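Local coordinates for PhiH1 repressor-like protein (Haloarcula marismortui ATCC 43049, PDB 3B73) that probably binds DNA as a winged helix-turn-helix repressor-like regulator, although its function has not been established, at residues Q6-M11 with D82-E86; I18-I22 with L53-L59. All coordinates share one frame; numbering follows the deposited sequence.

Contact 1 (Q6-M11 with D82-E86)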
ATOM      1  N   GLN B   6       8.406  -3.846   2.949  1.00 43.97           N
ATOM      2  CA  GLN B   6       9.272  -3.995   1.784  1.00 49.49           C
ATOM      3  C   GLN B   6       8.426  -4.603   0.677  1.00 39.63           C
ATOM      4  O   GLN B   6       8.380  -5.829   0.558  1.00 43.43           O
ATOM      5  CB  GLN B   6      10.404  -4.989   2.086  1.00 44.62           C
ATOM      6  CG  GLN B   6      11.714  -4.387   2.418  1.00 65.80           C
ATOM      7  CD  GLN B   6      12.211  -3.444   1.349  1.00 66.08           C
ATOM      8  OE1 GLN B   6      12.817  -2.449   1.679  1.00 65.08           O
ATOM      9  NE2 GLN B   6      11.949  -3.746   0.060  1.00 57.73           N
ATOM     10  N   SER B   7       7.760  -3.773  -0.119  1.00 44.76           N
ATOM     11  CA  SER B   7       6.844  -4.287  -1.151  1.00 49.27           C
ATOM     12  C   SER B   7       7.579  -4.836  -2.373  1.00 53.39           C
ATOM     13  O   SER B   7       8.733  -4.504  -2.617  1.00 45.26           O
ATOM     14  CB  SER B   7       5.887  -3.191  -1.616  1.00 45.05           C
ATOM     15  OG  SER B   7       4.986  -2.818  -0.592  1.00 47.18           O
ATOM     16  N   GLY B   8       6.887  -5.676  -3.130  1.00 54.01           N
ATOM     17  CA  GLY B   8       7.406  -6.219  -4.370  1.00 62.90           C
ATOM     18  C   GLY B   8       6.878  -5.438  -5.560  1.00 45.01           C
ATOM     19  O   GLY B   8       5.810  -4.826  -5.493  1.00 45.82           O
ATOM     20  N   SER B   9       7.632  -5.460  -6.654  1.00 51.73           N
ATOM     21  CA  SER B   9       7.305  -4.664  -7.838  1.00 44.79           C
ATOM     22  C   SER B   9       6.023  -5.137  -8.527  1.00 47.08           C
ATOM     23  O   SER B   9       5.431  -4.409  -9.321  1.00 43.78           O
ATOM     24  CB  SER B   9       8.503  -4.620  -8.821  1.00 55.11           C
ATOM     25  OG  SER B   9       8.884  -5.913  -9.273  1.00 79.20           O
ATOM     26  N   TRP B  10       5.595  -6.357  -8.209  1.00 49.16           N
ATOM     27  CA  TRP B  10       4.373  -6.932  -8.769  1.00 51.83           C
ATOM     28  C   TRP B  10       3.109  -6.557  -7.974  1.00 46.01           C
ATOM     29  O   TRP B  10       2.014  -6.958  -8.342  1.00 55.56           O
ATOM     30  CB  TRP B  10       4.484  -8.450  -8.779  1.00 43.67           C
ATOM     31  CG  TRP B  10       4.803  -8.988  -7.416  1.00 51.82           C
ATOM     32  CD1 TRP B  10       6.044  -9.183  -6.880  1.00 44.45           C
ATOM     33  CD2 TRP B  10       3.863  -9.374  -6.409  1.00 40.53           C
ATOM     34  NE1 TRP B  10       5.934  -9.653  -5.592  1.00 50.83           N
ATOM     35  CE2 TRP B  10       4.607  -9.787  -5.280  1.00 54.39           C
ATOM     36  CE3 TRP B  10       2.452  -9.413  -6.347  1.00 39.07           C
ATOM     37  CZ2 TRP B  10       3.998 -10.243  -4.101  1.00 45.08           C
ATOM     38  CZ3 TRP B  10       1.843  -9.870  -5.162  1.00 43.86           C
ATOM     39  CH2 TRP B  10       2.619 -10.267  -4.057  1.00 46.75           C
HETATM   40  N   MSE B  11       3.256  -5.804  -6.890  1.00 56.89           N
HETATM   41  CA  MSE B  11       2.105  -5.540  -6.030  1.00 55.12           C
HETATM   42  C   MSE B  11       1.332  -4.308  -6.458  1.00 47.02           C
HETATM   43  O   MSE B  11       1.866  -3.419  -7.114  1.00 53.89           O
HETATM   44  CB  MSE B  11       2.514  -5.420  -4.556  1.00 49.04           C
HETATM   45  CG  MSE B  11       3.103  -6.674  -3.967  1.00 68.28           C
HETATM   46 SE   MSE B  11       3.555  -6.386  -2.093  0.62 43.32          SE
HETATM   47  CE  MSE B  11       1.796  -6.405  -1.396  1.00 58.99           C
ATOM     48  N   ASP B  82      10.517  -9.345   2.812  1.00 49.21           N
ATOM     49  CA  ASP B  82      10.710  -8.575   1.596  1.00 57.19           C
ATOM     50  C   ASP B  82       9.918  -9.284   0.497  1.00 58.73           C
ATOM     51  O   ASP B  82      10.302 -10.366   0.022  1.00 49.17           O
ATOM     52  CB  ASP B  82      12.222  -8.524   1.269  1.00 43.81           C
ATOM     53  CG  ASP B  82      12.538  -7.773  -0.037  1.00 58.24           C
ATOM     54  OD1 ASP B  82      11.683  -7.685  -0.965  1.00 54.57           O
ATOM     55  OD2 ASP B  82      13.676  -7.276  -0.131  1.00 54.11           O
ATOM     56  N   ALA B  83       8.790  -8.700   0.114  1.00 44.58           N
ATOM     57  CA  ALA B  83       7.903  -9.379  -0.837  1.00 50.73           C
ATOM     58  C   ALA B  83       8.403  -9.310  -2.286  1.00 42.25           C
ATOM     59  O   ALA B  83       7.852  -9.979  -3.160  1.00 47.25           O
ATOM     60  CB  ALA B  83       6.492  -8.829  -0.739  1.00 49.52           C
ATOM     61  N   GLY B  84       9.420  -8.478  -2.527  1.00 38.27           N
ATOM     62  CA  GLY B  84      10.125  -8.428  -3.809  1.00 50.08           C
ATOM     63  C   GLY B  84      11.186  -9.524  -3.939  1.00 63.39           C
ATOM     64  O   GLY B  84      11.131 -10.348  -4.855  1.00 52.04           O
ATOM     65  N   LYS B  85      12.156  -9.547  -3.024  1.00 49.14           N
ATOM     66  CA  LYS B  85      13.186 -10.598  -3.045  1.00 51.61           C
ATOM     67  C   LYS B  85      12.621 -11.941  -2.601  1.00 63.74           C
ATOM     68  O   LYS B  85      13.154 -12.983  -2.960  1.00 52.58           O
ATOM     69  CB  LYS B  85      14.400 -10.223  -2.175  1.00 49.50           C
ATOM     70  CG  LYS B  85      15.208  -9.000  -2.639  1.00 56.81           C
ATOM     71  CD  LYS B  85      16.478  -8.839  -1.774  1.00 77.27           C
ATOM     72  CE  LYS B  85      17.578  -7.992  -2.431  1.00 71.96           C
ATOM     73  NZ  LYS B  85      17.185  -6.571  -2.511  1.00 79.07           N
ATOM     74  N   GLU B  86      11.535 -11.904  -1.827  1.00 64.83           N
ATOM     75  CA  GLU B  86      10.879 -13.109  -1.312  1.00 47.86           C
ATOM     76  C   GLU B  86      11.765 -13.854  -0.315  1.00 60.41           C
ATOM     77  O   GLU B  86      12.052 -15.037  -0.444  1.00 53.66           O
ATOM     78  CB  GLU B  86      10.361 -14.009  -2.445  1.00 48.45           C
ATOM     79  CG  GLU B  86       9.530 -13.223  -3.489  1.00 51.10           C
ATOM     80  CD  GLU B  86       8.926 -14.106  -4.581  1.00 66.34           C
ATOM     81  OE1 GLU B  86       9.127 -15.340  -4.544  1.00 65.87           O
ATOM     82  OE2 GLU B  86       8.252 -13.561  -5.485  1.00 66.61           O
TER
HETATM   83  O   HOH W   1      11.691  -5.385  -2.468  1.00 57.10           O
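Q6 and A83 are joined through their backbones, A83 N donating to Q6 O at 2.9 Å. A83 also accepts a bond across the contact, from the indole of W10: NE1 lies 3.1 Å from A83 O. The oxygen sits at the ring edge, near the indole plane, but the donor stands above the carbonyl plane of A83. W10 belongs to a type I turn from G8 to M11; its chi1 of 55° places CG between the backbone N and the carbonyl carbon, and one ring face lies against M11 CG. Elsewhere the same ring stacks on H56.

A second polar cluster centres on D82 OD1. K85 N donates to it at 2.8 Å, from above the carboxylate plane, in an Asx motif, and G84 N adds a weak bond. A water donates to both D82 OD1 and S7 O, bridging the two segments.

Apolar contact is slighter. M11 SE approaches A83 CB at 4.1 Å, and Q6 CB rests on D82 CA.

The backbones themselves pack closely where G8 CA comes within 3.5 Å of G84 N; a beta carbon on G8 would collide with A83 O and W10 NE1.

The chemistry implies that the segment before helix 13-25 is held to the 82-86 turn chiefly through main-chain polar atoms, with the W10 indole giving a direct side-chain bond and D82 OD1 linking to S7 O through a water.

Contact 2 (I18-I22 with L53-L59); sequences ILEII and LADHDLL
L53 O is gripped by the backbone just after it: L58 N donates to it at 2.9 Å, and H56 N and L59 N add weak bonds. With D57 N bound to A54 O and D57 at positive phi, this is a Schellman motif closing helix 43-55, probably the recognition helix of the winged helix-turn-helix fold. The reversal brings L58 and L59 back beside L53, and these three leucines face helix 13-25 through residues I18, L19 and I22.

No hydrogen bond crosses between the segments; the side-chain contacts are apolar. L19 reaches in with both branches: CD1 lies 4.0 Å from L53 CD2, while CD2 meets L59 CD2 at 3.7 Å and passes equally near L58 O. Its chi1 of -77°, with CG opposite the carbonyl carbon, starts the chain on this course, although the CB itself does not point at the leucines. Cutting L19 back to an alanine removes CG and both methyls, and would probably leave a gap between L53, L58 and L59 into which their side chains could shift. Y76 and L77 of helix 71-77 also touch L19.

I18 crosses L53 at a slant, its CG2, anti to the backbone N, standing 4.0 Å from L53 CD1. L50 of helix 43-55 packs against I18, I22 and L59. One turn beyond I18, I22 and L59 meet tip to tip, with I22 CD1 3.8 Å from L59 CD1.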
ATOM      1  N   ILE B  18      -6.114  -5.930   0.896  1.00 52.19           N
ATOM      2  CA  ILE B  18      -6.603  -7.286   1.057  1.00 46.94           C
ATOM      3  C   ILE B  18      -5.867  -7.980   2.192  1.00 60.32           C
ATOM      4  O   ILE B  18      -6.494  -8.618   3.025  1.00 48.29           O
ATOM      5  CB  ILE B  18      -6.454  -8.087  -0.220  1.00 46.81           C
ATOM      6  CG1 ILE B  18      -7.377  -7.501  -1.291  1.00 50.32           C
ATOM      7  CG2 ILE B  18      -6.719  -9.557   0.059  1.00 44.54           C
ATOM      8  CD1 ILE B  18      -7.012  -7.910  -2.652  1.00 47.00           C
ATOM      9  N   LEU B  19      -4.541  -7.864   2.237  1.00 47.90           N
ATOM     10  CA  LEU B  19      -3.808  -8.523   3.318  1.00 50.34           C
ATOM     11  C   LEU B  19      -4.262  -8.023   4.693  1.00 42.66           C
ATOM     12  O   LEU B  19      -4.448  -8.809   5.614  1.00 44.33           O
ATOM     13  CB  LEU B  19      -2.296  -8.360   3.162  1.00 47.46           C
ATOM     14  CG  LEU B  19      -1.671  -9.264   2.111  1.00 49.37           C
ATOM     15  CD1 LEU B  19      -0.270  -8.796   1.828  1.00 59.31           C
ATOM     16  CD2 LEU B  19      -1.694 -10.747   2.556  1.00 39.57           C
ATOM     17  N   GLU B  20      -4.457  -6.714   4.812  1.00 43.71           N
ATOM     18  CA  GLU B  20      -4.861  -6.081   6.070  1.00 52.64           C
ATOM     19  C   GLU B  20      -6.244  -6.564   6.507  1.00 47.59           C
ATOM     20  O   GLU B  20      -6.490  -6.810   7.686  1.00 57.38           O
ATOM     21  CB  GLU B  20      -4.842  -4.549   5.938  1.00 50.05           C
ATOM     22  CG  GLU B  20      -3.417  -3.988   5.841  1.00 45.81           C
ATOM     23  CD  GLU B  20      -3.346  -2.572   5.276  1.00 60.50           C
ATOM     24  OE1 GLU B  20      -2.229  -2.021   5.263  1.00 57.35           O
ATOM     25  OE2 GLU B  20      -4.384  -2.006   4.846  1.00 51.54           O
ATOM     26  N   ILE B  21      -7.137  -6.725   5.544  1.00 50.98           N
ATOM     27  CA  ILE B  21      -8.488  -7.153   5.855  1.00 50.64           C
ATOM     28  C   ILE B  21      -8.498  -8.607   6.287  1.00 53.66           C
ATOM     29  O   ILE B  21      -9.141  -8.972   7.269  1.00 49.08           O
ATOM     30  CB  ILE B  21      -9.443  -6.932   4.670  1.00 52.34           C
ATOM     31  CG1 ILE B  21      -9.829  -5.450   4.590  1.00 44.75           C
ATOM     32  CG2 ILE B  21     -10.688  -7.790   4.829  1.00 54.75           C
ATOM     33  CD1 ILE B  21     -10.347  -5.015   3.203  1.00 45.07           C
ATOM     34  N   ILE B  22      -7.776  -9.446   5.568  1.00 54.68           N
ATOM     35  CA  ILE B  22      -7.745 -10.847   5.937  1.00 43.56           C
ATOM     36  C   ILE B  22      -7.028 -11.026   7.288  1.00 50.14           C
ATOM     37  O   ILE B  22      -7.431 -11.842   8.100  1.00 48.44           O
ATOM     38  CB  ILE B  22      -7.105 -11.691   4.831  1.00 59.34           C
ATOM     39  CG1 ILE B  22      -8.023 -11.687   3.601  1.00 51.11           C
ATOM     40  CG2 ILE B  22      -6.834 -13.117   5.326  1.00 45.64           C
ATOM     41  CD1 ILE B  22      -7.496 -12.524   2.452  1.00 53.79           C
ATOM     42  N   LEU B  53      -1.522 -13.080  -4.556  1.00 50.86           N
ATOM     43  CA  LEU B  53      -1.008 -13.149  -3.200  1.00 58.76           C
ATOM     44  C   LEU B  53      -0.705 -14.590  -2.793  1.00 59.23           C
ATOM     45  O   LEU B  53       0.291 -14.841  -2.102  1.00 46.33           O
ATOM     46  CB  LEU B  53      -1.981 -12.468  -2.224  1.00 54.45           C
ATOM     47  CG  LEU B  53      -2.016 -10.950  -2.448  1.00 41.15           C
ATOM     48  CD1 LEU B  53      -3.322 -10.303  -1.983  1.00 39.88           C
ATOM     49  CD2 LEU B  53      -0.786 -10.295  -1.848  1.00 44.56           C
ATOM     50  N   ALA B  54      -1.547 -15.532  -3.230  1.00 56.34           N
ATOM     51  CA  ALA B  54      -1.338 -16.944  -2.903  1.00 51.44           C
ATOM     52  C   ALA B  54      -0.120 -17.500  -3.632  1.00 59.19           C
ATOM     53  O   ALA B  54       0.652 -18.290  -3.064  1.00 48.87           O
ATOM     54  CB  ALA B  54      -2.584 -17.776  -3.205  1.00 56.17           C
ATOM     55  N   ASP B  55       0.064 -17.076  -4.881  1.00 60.09           N
ATOM     56  CA  ASP B  55       1.239 -17.485  -5.656  1.00 44.67           C
ATOM     57  C   ASP B  55       2.493 -17.054  -4.952  1.00 61.86           C
ATOM     58  O   ASP B  55       3.508 -17.755  -5.005  1.00 58.13           O
ATOM     59  CB  ASP B  55       1.202 -16.882  -7.065  1.00 60.24           C
ATOM     60  CG  ASP B  55       0.069 -17.462  -7.919  1.00 68.60           C
ATOM     61  OD1 ASP B  55      -0.480 -18.518  -7.536  1.00 67.86           O
ATOM     62  OD2 ASP B  55      -0.264 -16.871  -8.973  1.00 64.10           O
ATOM     63  N   HIS B  56       2.424 -15.895  -4.297  1.00 52.33           N
ATOM     64  CA  HIS B  56       3.580 -15.347  -3.594  1.00 59.86           C
ATOM     65  C   HIS B  56       3.601 -15.755  -2.126  1.00 57.29           C
ATOM     66  O   HIS B  56       4.371 -15.219  -1.337  1.00 51.55           O
ATOM     67  CB  HIS B  56       3.631 -13.830  -3.757  1.00 52.92           C
ATOM     68  CG  HIS B  56       3.910 -13.398  -5.159  1.00 49.79           C
ATOM     69  ND1 HIS B  56       5.177 -13.071  -5.597  1.00 49.05           N
ATOM     70  CD2 HIS B  56       3.097 -13.264  -6.234  1.00 56.66           C
ATOM     71  CE1 HIS B  56       5.129 -12.744  -6.875  1.00 43.48           C
ATOM     72  NE2 HIS B  56       3.878 -12.847  -7.286  1.00 57.29           N
ATOM     73  N   ASP B  57       2.747 -16.711  -1.778  1.00 56.64           N
ATOM     74  CA  ASP B  57       2.720 -17.301  -0.444  1.00 61.04           C
ATOM     75  C   ASP B  57       2.485 -16.284   0.671  1.00 58.47           C
ATOM     76  O   ASP B  57       2.896 -16.496   1.797  1.00 46.81           O
ATOM     77  CB  ASP B  57       4.000 -18.106  -0.185  1.00 64.79           C
ATOM     78  CG  ASP B  57       3.862 -19.570  -0.586  1.00120.22           C
ATOM     79  OD1 ASP B  57       3.444 -19.869  -1.732  1.00 88.14           O
ATOM     80  OD2 ASP B  57       4.172 -20.431   0.263  1.00124.62           O
ATOM     81  N   LEU B  58       1.800 -15.194   0.353  1.00 51.77           N
ATOM     82  CA  LEU B  58       1.358 -14.246   1.357  1.00 50.93           C
ATOM     83  C   LEU B  58      -0.029 -14.633   1.852  1.00 54.29           C
ATOM     84  O   LEU B  58      -0.447 -14.247   2.953  1.00 51.82           O
ATOM     85  CB  LEU B  58       1.348 -12.848   0.763  1.00 40.25           C
ATOM     86  CG  LEU B  58       2.741 -12.423   0.302  1.00 41.67           C
ATOM     87  CD1 LEU B  58       2.781 -10.932  -0.061  1.00 54.45           C
ATOM     88  CD2 LEU B  58       3.795 -12.745   1.370  1.00 48.72           C
ATOM     89  N   LEU B  59      -0.737 -15.390   1.013  1.00 41.72           N
ATOM     90  CA  LEU B  59      -2.000 -16.006   1.372  1.00 47.43           C
ATOM     91  C   LEU B  59      -1.910 -17.484   1.021  1.00 53.26           C
ATOM     92  O   LEU B  59      -0.998 -17.891   0.315  1.00 58.40           O
ATOM     93  CB  LEU B  59      -3.151 -15.385   0.596  1.00 48.15           C
ATOM     94  CG  LEU B  59      -3.522 -13.942   0.938  1.00 61.25           C
ATOM     95  CD1 LEU B  59      -4.692 -13.493   0.084  1.00 37.93           C
ATOM     96  CD2 LEU B  59      -3.843 -13.767   2.432  1.00 42.05           C
TER

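In the fold
Contact 2 lies in the core, its centre about 2 Å from the centre of the chain, and joins helix 13-25 to the end of helix 43-55 by leucine and isoleucine side chains, with no hydrogen bond across. Contact 1, about 12 Å from that centre, ties the loop before helix 13-25 to the turn between strands 81-82 and 87-88; mostly buried but edged by exposed G84, it relies on polar bonds and a bridging water. The two meet at W10, which packs on H56, L53 and L58, and through a weak, probable hydrogen bond between H56 ND1 and E86 OE2. Both touch the second subunit; S7 OG, bonded to Y76 OH, also bonds R17 NH2 of that subunit.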